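PDB 1JMX: amine Dehydrogenase from Pseudomonas putida, which probably oxidises primary amines and passes the electrons on through its two covalently bound haem c groups. Local coordinates for residues 73-78 against 235-240; 363-368 against 468-473; 436-439 against 443-446. All coordinates share one frame; numbering follows the deposited sequence.

Following the chain from its N terminus, contact 1 comes first: the loop at 73-78, after helix 54-67 of the haem-binding part, is met 157 residues later by 235-240, at the start of barrel strand 237-244. That long loop is complete before the next one begins. Contact 2 then brings 363-368, leading into strand 367-378, against the end of strand 462-470, closing about 100 residues of the last domain. Contact 3, the short hairpin of 436-439 and 443-446, falls entirely within this span; its nearest atoms lie about 7 Å from those of contact 2. Contact 1 thus joins two domains, whereas contacts 2 and 3 belong to one mixed sheet of the last domain.

Contact 1. Residues 73-78 against 235-240; sequences SETDGV and GYEWRG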
ATOM      1  N   SER A  73      -2.508 -22.796 -16.814  1.00 14.26           N
ATOM      2  CA  SER A  73      -3.541 -23.041 -15.818  1.00 14.32           C
ATOM      3  C   SER A  73      -3.149 -22.646 -14.396  1.00 14.69           C
ATOM      4  O   SER A  73      -4.001 -22.566 -13.520  1.00 15.84           O
ATOM      5  CB  SER A  73      -3.988 -24.500 -15.862  1.00 14.38           C
ATOM      6  OG  SER A  73      -2.930 -25.372 -15.531  1.00 19.42           O
ATOM      7  N   GLU A  74      -1.862 -22.413 -14.159  1.00 14.79           N
ATOM      8  CA  GLU A  74      -1.410 -22.004 -12.834  1.00 14.55           C
ATOM      9  C   GLU A  74      -1.551 -20.494 -12.656  1.00 15.06           C
ATOM     10  O   GLU A  74      -1.321 -19.971 -11.570  1.00 15.73           O
ATOM     11  CB  GLU A  74       0.029 -22.457 -12.581  1.00 14.69           C
ATOM     12  CG  GLU A  74       0.202 -23.976 -12.540  1.00 14.07           C
ATOM     13  CD  GLU A  74       1.637 -24.394 -12.279  1.00 13.69           C
ATOM     14  OE1 GLU A  74       2.558 -23.802 -12.870  1.00 13.96           O
ATOM     15  OE2 GLU A  74       1.845 -25.313 -11.475  1.00 14.48           O
ATOM     16  N   THR A  75      -1.893 -19.798 -13.742  1.00 15.11           N
ATOM     17  CA  THR A  75      -2.110 -18.351 -13.699  1.00 17.27           C
ATOM     18  C   THR A  75      -3.612 -18.026 -13.767  1.00 17.34           C
ATOM     19  O   THR A  75      -4.006 -16.875 -13.609  1.00 17.14           O
ATOM     20  CB  THR A  75      -1.398 -17.596 -14.855  1.00 17.12           C
ATOM     21  OG1 THR A  75      -1.943 -18.007 -16.117  1.00 17.72           O
ATOM     22  CG2 THR A  75       0.097 -17.847 -14.824  1.00 17.16           C
ATOM     23  N   ASP A  76      -4.432 -19.045 -14.024  1.00 19.20           N
ATOM     24  CA  ASP A  76      -5.885 -18.885 -14.116  1.00 20.36           C
ATOM     25  C   ASP A  76      -6.500 -18.144 -12.937  1.00 19.19           C
ATOM     26  O   ASP A  76      -6.394 -18.580 -11.789  1.00 18.83           O
ATOM     27  CB  ASP A  76      -6.575 -20.247 -14.235  1.00 24.72           C
ATOM     28  CG  ASP A  76      -6.505 -20.832 -15.638  1.00 28.62           C
ATOM     29  OD1 ASP A  76      -5.930 -20.189 -16.551  1.00 32.29           O
ATOM     30  OD2 ASP A  76      -7.040 -21.948 -15.824  1.00 32.04           O
ATOM     31  N   GLY A  77      -7.151 -17.022 -13.233  1.00 18.66           N
ATOM     32  CA  GLY A  77      -7.796 -16.238 -12.194  1.00 16.17           C
ATOM     33  C   GLY A  77      -6.969 -15.149 -11.532  1.00 14.94           C
ATOM     34  O   GLY A  77      -7.518 -14.331 -10.796  1.00 14.93           O
ATOM     35  N   VAL A  78      -5.660 -15.138 -11.766  1.00 13.30           N
ATOM     36  CA  VAL A  78      -4.802 -14.116 -11.170  1.00 12.55           C
ATOM     37  C   VAL A  78      -3.989 -13.342 -12.216  1.00 12.51           C
ATOM     38  O   VAL A  78      -3.034 -12.638 -11.877  1.00 13.18           O
ATOM     39  CB  VAL A  78      -3.874 -14.695 -10.037  1.00 12.62           C
ATOM     40  CG1 VAL A  78      -4.681 -14.960  -8.779  1.00 10.92           C
ATOM     41  CG2 VAL A  78      -3.192 -15.975 -10.479  1.00 12.30           C
ATOM     42  N   GLY A 235       6.782 -19.945 -23.764  1.00 16.68           N
ATOM     43  CA  GLY A 235       5.915 -20.415 -24.831  1.00 16.64           C
ATOM     44  C   GLY A 235       4.525 -19.828 -24.955  1.00 16.64           C
ATOM     45  O   GLY A 235       3.826 -20.151 -25.913  1.00 17.74           O
ATOM     46  N   TYR A 236       4.115 -18.974 -24.017  1.00 16.35           N
ATOM     47  CA  TYR A 236       2.784 -18.367 -24.082  1.00 15.35           C
ATOM     48  C   TYR A 236       2.703 -16.953 -23.520  1.00 15.47           C
ATOM     49  O   TYR A 236       1.842 -16.183 -23.935  1.00 15.34           O
ATOM     50  CB  TYR A 236       1.729 -19.261 -23.411  1.00 15.29           C
ATOM     51  CG  TYR A 236       1.717 -19.230 -21.893  1.00 16.38           C
ATOM     52  CD1 TYR A 236       0.703 -18.569 -21.199  1.00 15.27           C
ATOM     53  CD2 TYR A 236       2.711 -19.871 -21.154  1.00 16.37           C
ATOM     54  CE1 TYR A 236       0.676 -18.549 -19.809  1.00 17.31           C
ATOM     55  CE2 TYR A 236       2.696 -19.858 -19.766  1.00 17.21           C
ATOM     56  CZ  TYR A 236       1.677 -19.201 -19.100  1.00 17.08           C
ATOM     57  OH  TYR A 236       1.642 -19.220 -17.731  1.00 17.25           O
ATOM     58  N   GLU A 237       3.601 -16.606 -22.595  1.00 14.53           N
ATOM     59  CA  GLU A 237       3.608 -15.274 -21.986  1.00 12.99           C
ATOM     60  C   GLU A 237       4.171 -14.185 -22.890  1.00 13.55           C
ATOM     61  O   GLU A 237       5.370 -13.901 -22.899  1.00 12.80           O
ATOM     62  CB  GLU A 237       4.335 -15.287 -20.639  1.00 11.87           C
ATOM     63  CG  GLU A 237       3.582 -16.007 -19.522  1.00 12.37           C
ATOM     64  CD  GLU A 237       2.360 -15.242 -19.001  1.00 13.93           C
ATOM     65  OE1 GLU A 237       1.948 -14.223 -19.598  1.00 14.94           O
ATOM     66  OE2 GLU A 237       1.803 -15.669 -17.971  1.00 14.42           O
ATOM     67  N   TRP A 238       3.262 -13.554 -23.620  1.00 14.05           N
ATOM     68  CA  TRP A 238       3.579 -12.495 -24.561  1.00 12.66           C
ATOM     69  C   TRP A 238       3.706 -11.129 -23.896  1.00 13.12           C
ATOM     70  O   TRP A 238       2.782 -10.658 -23.238  1.00 13.82           O
ATOM     71  CB  TRP A 238       2.492 -12.462 -25.635  1.00 13.74           C
ATOM     72  CG  TRP A 238       2.576 -11.326 -26.602  1.00 13.17           C
ATOM     73  CD1 TRP A 238       2.130 -10.047 -26.410  1.00 12.49           C
ATOM     74  CD2 TRP A 238       3.072 -11.382 -27.943  1.00 14.47           C
ATOM     75  NE1 TRP A 238       2.309  -9.307 -27.552  1.00 14.92           N
ATOM     76  CE2 TRP A 238       2.884 -10.100 -28.511  1.00 15.68           C
ATOM     77  CE3 TRP A 238       3.653 -12.391 -28.724  1.00 13.16           C
ATOM     78  CZ2 TRP A 238       3.258  -9.802 -29.830  1.00 15.46           C
ATOM     79  CZ3 TRP A 238       4.022 -12.096 -30.029  1.00 14.37           C
ATOM     80  CH2 TRP A 238       3.824 -10.810 -30.569  1.00 13.71           C
ATOM     81  N   ARG A 239       4.859 -10.495 -24.088  1.00 11.87           N
ATOM     82  CA  ARG A 239       5.120  -9.172 -23.542  1.00 12.69           C
ATOM     83  C   ARG A 239       5.564  -8.280 -24.681  1.00 13.84           C
ATOM     84  O   ARG A 239       6.587  -8.525 -25.302  1.00 16.06           O
ATOM     85  CB  ARG A 239       6.210  -9.228 -22.467  1.00 11.36           C
ATOM     86  CG  ARG A 239       5.808  -9.996 -21.237  1.00 10.15           C
ATOM     87  CD  ARG A 239       4.633  -9.343 -20.533  1.00  8.09           C
ATOM     88  NE  ARG A 239       4.238 -10.114 -19.363  1.00  9.83           N
ATOM     89  CZ  ARG A 239       3.547 -11.245 -19.420  1.00  8.79           C
ATOM     90  NH1 ARG A 239       3.161 -11.733 -20.587  1.00 10.55           N
ATOM     91  NH2 ARG A 239       3.283 -11.914 -18.315  1.00  8.78           N
ATOM     92  N   GLY A 240       4.806  -7.229 -24.950  1.00 14.80           N
ATOM     93  CA  GLY A 240       5.175  -6.356 -26.039  1.00 16.63           C
ATOM     94  C   GLY A 240       5.060  -4.883 -25.747  1.00 18.53           C
ATOM     95  O   GLY A 240       4.511  -4.472 -24.730  1.00 16.89           O
TER
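Thr75 meets Tyr236 and Glu237 from the opposite direction, and its short side chain divides its work between two branches. CB points across the contact. From it OG1 turns back to its own loop, where it hydrogen-bonds to the carbonyl O of Pro72 and to Arg79. The methyl CG2 lies beside the backbone N, anti to the carbonyl carbon, and goes across to 235-240: it sits 3.6 Å from Tyr236 OH and, more loosely, 4.2 Å from Glu237 OE2. Threonine suits the place because it offers a methyl for packing and a hydroxyl for its own chain.

The tyrosine hydroxyl has its polar partner in Leu70 O, and Glu237 CG lies 3.7 Å above one face of the Tyr236 ring, toward its rim. Arg239 then holds Glu237 with NH1 and NH2 both on OE1, the NH1 bond measuring 2.9 Å, while OE2 pairs with Arg79. This buried carboxylate is thus shared by two arginines, which probably keep it ionised. Thr75 opens a type II turn ending at Val78, and Tyr236 and Glu237 both face Tyr233 in a classic beta bulge, at a junction between the haem-binding domain and the eight-stranded antiparallel barrel.

Contact 2. Residues 363-368 against 468-473; sequences DKVEEV and ATLADG. With NI (nickel (II) ion), chain D.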
ATOM      1  N   ASP A 363     -35.701  -2.629 -26.444  1.00 25.86           N
ATOM      2  CA  ASP A 363     -36.757  -1.636 -26.610  1.00 27.84           C
ATOM      3  C   ASP A 363     -36.585  -0.438 -25.686  1.00 27.10           C
ATOM      4  O   ASP A 363     -36.666   0.708 -26.133  1.00 27.78           O
ATOM      5  CB  ASP A 363     -38.164  -2.265 -26.465  1.00 30.47           C
ATOM      6  CG  ASP A 363     -38.322  -3.148 -25.221  1.00 32.13           C
ATOM      7  OD1 ASP A 363     -37.349  -3.349 -24.446  1.00 34.12           O
ATOM      8  OD2 ASP A 363     -39.455  -3.646 -25.021  1.00 34.49           O
ATOM      9  N   LYS A 364     -36.281  -0.711 -24.420  1.00 26.70           N
ATOM     10  CA  LYS A 364     -36.096   0.333 -23.420  1.00 26.97           C
ATOM     11  C   LYS A 364     -35.101  -0.078 -22.342  1.00 25.45           C
ATOM     12  O   LYS A 364     -35.008  -1.253 -21.978  1.00 25.38           O
ATOM     13  CB  LYS A 364     -37.430   0.677 -22.745  1.00 29.07           C
ATOM     14  CG  LYS A 364     -38.152  -0.517 -22.113  1.00 32.03           C
ATOM     15  CD  LYS A 364     -38.794  -0.150 -20.769  1.00 35.93           C
ATOM     16  CE  LYS A 364     -37.734  -0.007 -19.661  1.00 37.00           C
ATOM     17  NZ  LYS A 364     -38.287   0.551 -18.385  1.00 38.12           N
ATOM     18  N   VAL A 365     -34.380   0.909 -21.819  1.00 24.78           N
ATOM     19  CA  VAL A 365     -33.405   0.664 -20.768  1.00 22.58           C
ATOM     20  C   VAL A 365     -34.115   0.786 -19.426  1.00 23.36           C
ATOM     21  O   VAL A 365     -34.801   1.776 -19.144  1.00 23.10           O
ATOM     22  CB  VAL A 365     -32.207   1.641 -20.839  1.00 20.21           C
ATOM     23  CG1 VAL A 365     -31.194   1.280 -19.776  1.00 19.46           C
ATOM     24  CG2 VAL A 365     -31.554   1.586 -22.212  1.00 17.90           C
ATOM     25  N   GLU A 366     -33.943  -0.246 -18.614  1.00 24.00           N
ATOM     26  CA  GLU A 366     -34.563  -0.356 -17.301  1.00 24.36           C
ATOM     27  C   GLU A 366     -33.636  -0.008 -16.130  1.00 22.61           C
ATOM     28  O   GLU A 366     -33.991   0.772 -15.244  1.00 22.58           O
ATOM     29  CB  GLU A 366     -35.029  -1.797 -17.158  1.00 26.57           C
ATOM     30  CG  GLU A 366     -36.095  -2.059 -16.150  1.00 30.76           C
ATOM     31  CD  GLU A 366     -36.585  -3.493 -16.251  1.00 33.82           C
ATOM     32  OE1 GLU A 366     -35.768  -4.423 -16.020  1.00 32.53           O
ATOM     33  OE2 GLU A 366     -37.777  -3.686 -16.597  1.00 36.75           O
ATOM     34  N   GLU A 367     -32.440  -0.582 -16.149  1.00 20.98           N
ATOM     35  CA  GLU A 367     -31.467  -0.402 -15.081  1.00 18.64           C
ATOM     36  C   GLU A 367     -30.086  -0.023 -15.631  1.00 17.57           C
ATOM     37  O   GLU A 367     -29.697  -0.467 -16.714  1.00 18.18           O
ATOM     38  CB  GLU A 367     -31.417  -1.714 -14.284  1.00 17.49           C
ATOM     39  CG  GLU A 367     -30.083  -2.093 -13.678  1.00 17.78           C
ATOM     40  CD  GLU A 367     -29.782  -1.368 -12.389  1.00 18.93           C
ATOM     41  OE1 GLU A 367     -30.485  -0.397 -12.055  1.00 17.85           O
ATOM     42  OE2 GLU A 367     -28.831  -1.777 -11.699  1.00 20.98           O
ATOM     43  N   VAL A 368     -29.357   0.812 -14.895  1.00 16.60           N
ATOM     44  CA  VAL A 368     -28.025   1.238 -15.320  1.00 15.72           C
ATOM     45  C   VAL A 368     -26.983   0.983 -14.240  1.00 16.11           C
ATOM     46  O   VAL A 368     -27.206   1.300 -13.071  1.00 16.85           O
ATOM     47  CB  VAL A 368     -27.993   2.732 -15.675  1.00 15.94           C
ATOM     48  CG1 VAL A 368     -26.611   3.130 -16.158  1.00 14.10           C
ATOM     49  CG2 VAL A 368     -29.022   3.034 -16.733  1.00 15.90           C
ATOM     50  N   ALA A 468     -23.897   8.533 -13.704  1.00 15.00           N
ATOM     51  CA  ALA A 468     -24.030   8.431 -15.153  1.00 16.89           C
ATOM     52  C   ALA A 468     -25.519   8.539 -15.464  1.00 18.18           C
ATOM     53  O   ALA A 468     -26.347   7.945 -14.774  1.00 18.12           O
ATOM     54  CB  ALA A 468     -23.506   7.096 -15.650  1.00 17.22           C
ATOM     55  N   THR A 469     -25.866   9.344 -16.460  1.00 18.85           N
ATOM     56  CA  THR A 469     -27.263   9.491 -16.842  1.00 19.70           C
ATOM     57  C   THR A 469     -27.350   9.202 -18.330  1.00 19.31           C
ATOM     58  O   THR A 469     -26.747   9.896 -19.146  1.00 18.39           O
ATOM     59  CB  THR A 469     -27.819  10.892 -16.507  1.00 21.13           C
ATOM     60  OG1 THR A 469     -27.075  11.886 -17.210  1.00 27.27           O
ATOM     61  CG2 THR A 469     -27.718  11.173 -15.023  1.00 19.21           C
ATOM     62  N   LEU A 470     -28.045   8.122 -18.663  1.00 18.98           N
ATOM     63  CA  LEU A 470     -28.199   7.693 -20.038  1.00 20.87           C
ATOM     64  C   LEU A 470     -28.769   8.739 -20.990  1.00 22.11           C
ATOM     65  O   LEU A 470     -29.721   9.449 -20.668  1.00 20.74           O
ATOM     66  CB  LEU A 470     -29.038   6.424 -20.085  1.00 20.49           C
ATOM     67  CG  LEU A 470     -28.300   5.193 -20.591  1.00 22.07           C
ATOM     68  CD1 LEU A 470     -26.954   5.068 -19.896  1.00 19.82           C
ATOM     69  CD2 LEU A 470     -29.165   3.960 -20.371  1.00 20.51           C
ATOM     70  N   ALA A 471     -28.116   8.870 -22.141  1.00 24.10           N
ATOM     71  CA  ALA A 471     -28.554   9.798 -23.174  1.00 27.17           C
ATOM     72  C   ALA A 471     -29.876   9.247 -23.705  1.00 28.91           C
ATOM     73  O   ALA A 471     -30.786   9.993 -24.051  1.00 30.72           O
ATOM     74  CB  ALA A 471     -27.528   9.856 -24.289  1.00 25.02           C
ATOM     75  N   ASP A 472     -29.982   7.922 -23.707  1.00 31.07           N
ATOM     76  CA  ASP A 472     -31.171   7.222 -24.180  1.00 32.22           C
ATOM     77  C   ASP A 472     -32.193   7.035 -23.054  1.00 31.13           C
ATOM     78  O   ASP A 472     -32.219   5.987 -22.404  1.00 32.23           O
ATOM     79  CB  ASP A 472     -30.755   5.854 -24.769  1.00 35.43           C
ATOM     80  CG  ASP A 472     -31.941   5.017 -25.261  1.00 37.97           C
ATOM     81  OD1 ASP A 472     -32.931   5.604 -25.758  1.00 39.73           O
ATOM     82  OD2 ASP A 472     -31.863   3.766 -25.162  1.00 38.27           O
ATOM     83  N   GLY A 473     -33.013   8.057 -22.810  1.00 28.92           N
ATOM     84  CA  GLY A 473     -34.034   7.939 -21.777  1.00 26.49           C
ATOM     85  C   GLY A 473     -33.765   8.556 -20.418  1.00 25.52           C
ATOM     86  O   GLY A 473     -34.661   8.600 -19.569  1.00 25.13           O
TER
HETATM   87 NI    NI D2001     -30.505   0.973 -10.696  1.00 19.97          NI
HETATM   88  O   HOH W   1     -30.329   2.469  -9.247  1.00 13.88           O
HETATM   89  O   HOH W   2     -31.893   2.258 -11.839  1.00 60.89           O
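In the last domain, assigned to the E-set clan, Val365 and Val368 reach Leu470 in the apolar interior where the incoming chain of strand 367-378 passes the end of strand 462-470. Val365 and Leu470 meet tip to tip: with CG1 anti to the backbone N (chi1 -177°), Val365 sets that methyl 3.4 Å from Leu470 CD2, tighter than usual for two carbons. The same CD2 is 3.8 Å from Val368 CG2, so one leucine methyl serves both valines. Branched side chains fit here because each fills space close to its own backbone, while the longer leucine reaches across to both valines; Leu412 and Ala395 pack around it.

Asp472 borders this apolar patch. Its OD2 comes 3.7 Å from Val365 CG2, yet takes its hydrogen bond from outside the two segments, with Tyr362 OH. Glu367 turns away from the contact, and its OE1 binds a nickel ion at 1.9 Å that also carries two waters, while OE2 forms a salt bridge with Lys369. Glu366 and Glu367 both face Trp398, a classic beta bulge against strand 391-400. Val365 and Val368 turned inward onto Leu470, with that bulge between them, are consistent with the immunoglobulin-like fold of E-set domains.

Contact 3. Residues 436-439 against 443-446; sequences KMQA and FVPG
The Phe443 ring lies beneath the backbone of the neighbouring strand, with Lys436 N over one face, 3.8 Å from Phe443 CE1. Met437 N approaches obliquely, 3.6 Å from Phe443 CD1. Around the ring pack Val418, Leu464, Met481 and Val483, a setting that suits a large apolar aromatic. Met437 crosses Phe443 at about a right angle: its CB is 3.9 Å from Phe443 CD1, and with CG anti to the backbone N (chi1 177°) the chain carries SD alongside Phe443 CB. A long, flexible thioether suits this place, since it also reaches Trp416 and Val466.

Met437 and Phe443 form the non-hydrogen-bonded pair; Lys436 and Val444 form the hydrogen-bonded one, with Lys436 N to Val444 O and Val444 N to Lys436 O each at 2.9 Å and nearly straight. Lys436 O receives, besides, a CA-H contact from Phe443. On the opposite face of the hairpin, Lys436 runs side by side with Val444, its NZ 3.5 Å from Val444 CG1. The ammonium donates to a water, which in turn donates to Val444 O at 2.9 Å. Lysine suits this surface position by keeping its ammonium in water, and beta-branched valine suits a strand.

An alanine in place of Phe443 would probably open a gap beneath the Lys436-Met437 backbone and take away the ring against which Met437 CB and Leu464 pack. With the Met437 and Phe443 face packed on side chains of strands 406-420 and 462-470, and the face of Lys436 and Val444 at the surface, this is a two-stranded antiparallel beta hairpin covering the domain interior.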
ATOM      1  N   LYS A 436     -11.637  16.922 -11.880  1.00 17.74           N
ATOM      2  CA  LYS A 436     -12.705  17.244 -12.811  1.00 18.84           C
ATOM      3  C   LYS A 436     -13.203  16.064 -13.626  1.00 17.73           C
ATOM      4  O   LYS A 436     -12.421  15.319 -14.218  1.00 16.08           O
ATOM      5  CB  LYS A 436     -12.290  18.394 -13.740  1.00 21.55           C
ATOM      6  CG  LYS A 436     -11.056  18.117 -14.590  1.00 27.71           C
ATOM      7  CD  LYS A 436     -10.588  19.365 -15.359  1.00 31.93           C
ATOM      8  CE  LYS A 436      -9.373  19.076 -16.246  1.00 32.52           C
ATOM      9  NZ  LYS A 436      -8.205  18.584 -15.448  1.00 32.37           N
ATOM     10  N   MET A 437     -14.516  15.864 -13.584  1.00 17.41           N
ATOM     11  CA  MET A 437     -15.163  14.807 -14.341  1.00 18.07           C
ATOM     12  C   MET A 437     -15.442  15.394 -15.717  1.00 19.26           C
ATOM     13  O   MET A 437     -16.045  16.464 -15.848  1.00 19.68           O
ATOM     14  CB  MET A 437     -16.479  14.388 -13.681  1.00 17.63           C
ATOM     15  CG  MET A 437     -17.249  13.329 -14.446  1.00 16.98           C
ATOM     16  SD  MET A 437     -16.349  11.775 -14.551  1.00 19.56           S
ATOM     17  CE  MET A 437     -17.033  10.905 -13.158  1.00 17.07           C
ATOM     18  N   GLN A 438     -14.945  14.718 -16.740  1.00 19.55           N
ATOM     19  CA  GLN A 438     -15.143  15.167 -18.101  1.00 21.75           C
ATOM     20  C   GLN A 438     -16.375  14.484 -18.680  1.00 21.92           C
ATOM     21  O   GLN A 438     -16.798  13.432 -18.196  1.00 21.01           O
ATOM     22  CB  GLN A 438     -13.909  14.838 -18.931  1.00 22.58           C
ATOM     23  CG  GLN A 438     -12.637  15.384 -18.335  1.00 27.03           C
ATOM     24  CD  GLN A 438     -11.409  14.971 -19.106  1.00 29.66           C
ATOM     25  OE1 GLN A 438     -11.418  13.970 -19.832  1.00 32.27           O
ATOM     26  NE2 GLN A 438     -10.331  15.739 -18.954  1.00 31.91           N
ATOM     27  N   ALA A 439     -16.929  15.083 -19.732  1.00 22.46           N
ATOM     28  CA  ALA A 439     -18.116  14.563 -20.401  1.00 23.15           C
ATOM     29  C   ALA A 439     -17.986  13.109 -20.855  1.00 21.99           C
ATOM     30  O   ALA A 439     -18.954  12.347 -20.781  1.00 24.46           O
ATOM     31  CB  ALA A 439     -18.470  15.450 -21.589  1.00 22.51           C
ATOM     32  N   PHE A 443     -12.375  10.893 -15.292  1.00 13.65           N
ATOM     33  CA  PHE A 443     -12.155  11.794 -14.168  1.00 12.46           C
ATOM     34  C   PHE A 443     -10.656  12.058 -14.007  1.00 12.71           C
ATOM     35  O   PHE A 443      -9.869  11.130 -13.836  1.00 12.65           O
ATOM     36  CB  PHE A 443     -12.711  11.206 -12.868  1.00 12.55           C
ATOM     37  CG  PHE A 443     -12.609  12.143 -11.696  1.00 13.40           C
ATOM     38  CD1 PHE A 443     -13.623  13.057 -11.430  1.00 13.59           C
ATOM     39  CD2 PHE A 443     -11.494  12.123 -10.863  1.00 13.39           C
ATOM     40  CE1 PHE A 443     -13.529  13.942 -10.351  1.00 14.99           C
ATOM     41  CE2 PHE A 443     -11.392  13.002  -9.783  1.00 12.53           C
ATOM     42  CZ  PHE A 443     -12.414  13.913  -9.527  1.00 13.29           C
ATOM     43  N   VAL A 444     -10.273  13.327 -14.090  1.00 13.66           N
ATOM     44  CA  VAL A 444      -8.877  13.740 -13.947  1.00 14.35           C
ATOM     45  C   VAL A 444      -8.700  14.336 -12.549  1.00 14.58           C
ATOM     46  O   VAL A 444      -9.194  15.430 -12.269  1.00 14.82           O
ATOM     47  CB  VAL A 444      -8.487  14.796 -15.030  1.00 15.20           C
ATOM     48  CG1 VAL A 444      -7.081  15.325 -14.787  1.00 14.63           C
ATOM     49  CG2 VAL A 444      -8.592  14.187 -16.430  1.00 12.90           C
ATOM     50  N   PRO A 445      -8.023  13.604 -11.644  1.00 15.88           N
ATOM     51  CA  PRO A 445      -7.793  14.073 -10.272  1.00 15.42           C
ATOM     52  C   PRO A 445      -6.907  15.309 -10.185  1.00 15.52           C
ATOM     53  O   PRO A 445      -6.210  15.661 -11.141  1.00 16.04           O
ATOM     54  CB  PRO A 445      -7.155  12.856  -9.598  1.00 15.73           C
ATOM     55  CG  PRO A 445      -6.454  12.173 -10.716  1.00 17.24           C
ATOM     56  CD  PRO A 445      -7.447  12.260 -11.838  1.00 14.74           C
ATOM     57  N   GLY A 446      -6.961  15.984  -9.042  1.00 16.46           N
ATOM     58  CA  GLY A 446      -6.158  17.182  -8.854  1.00 15.81           C
ATOM     59  C   GLY A 446      -4.668  16.904  -8.721  1.00 16.64           C
ATOM     60  O   GLY A 446      -4.232  15.747  -8.707  1.00 16.12           O
TER
HETATM   61  O   HOH W   3      -8.339  18.243 -12.419  1.00 20.74           O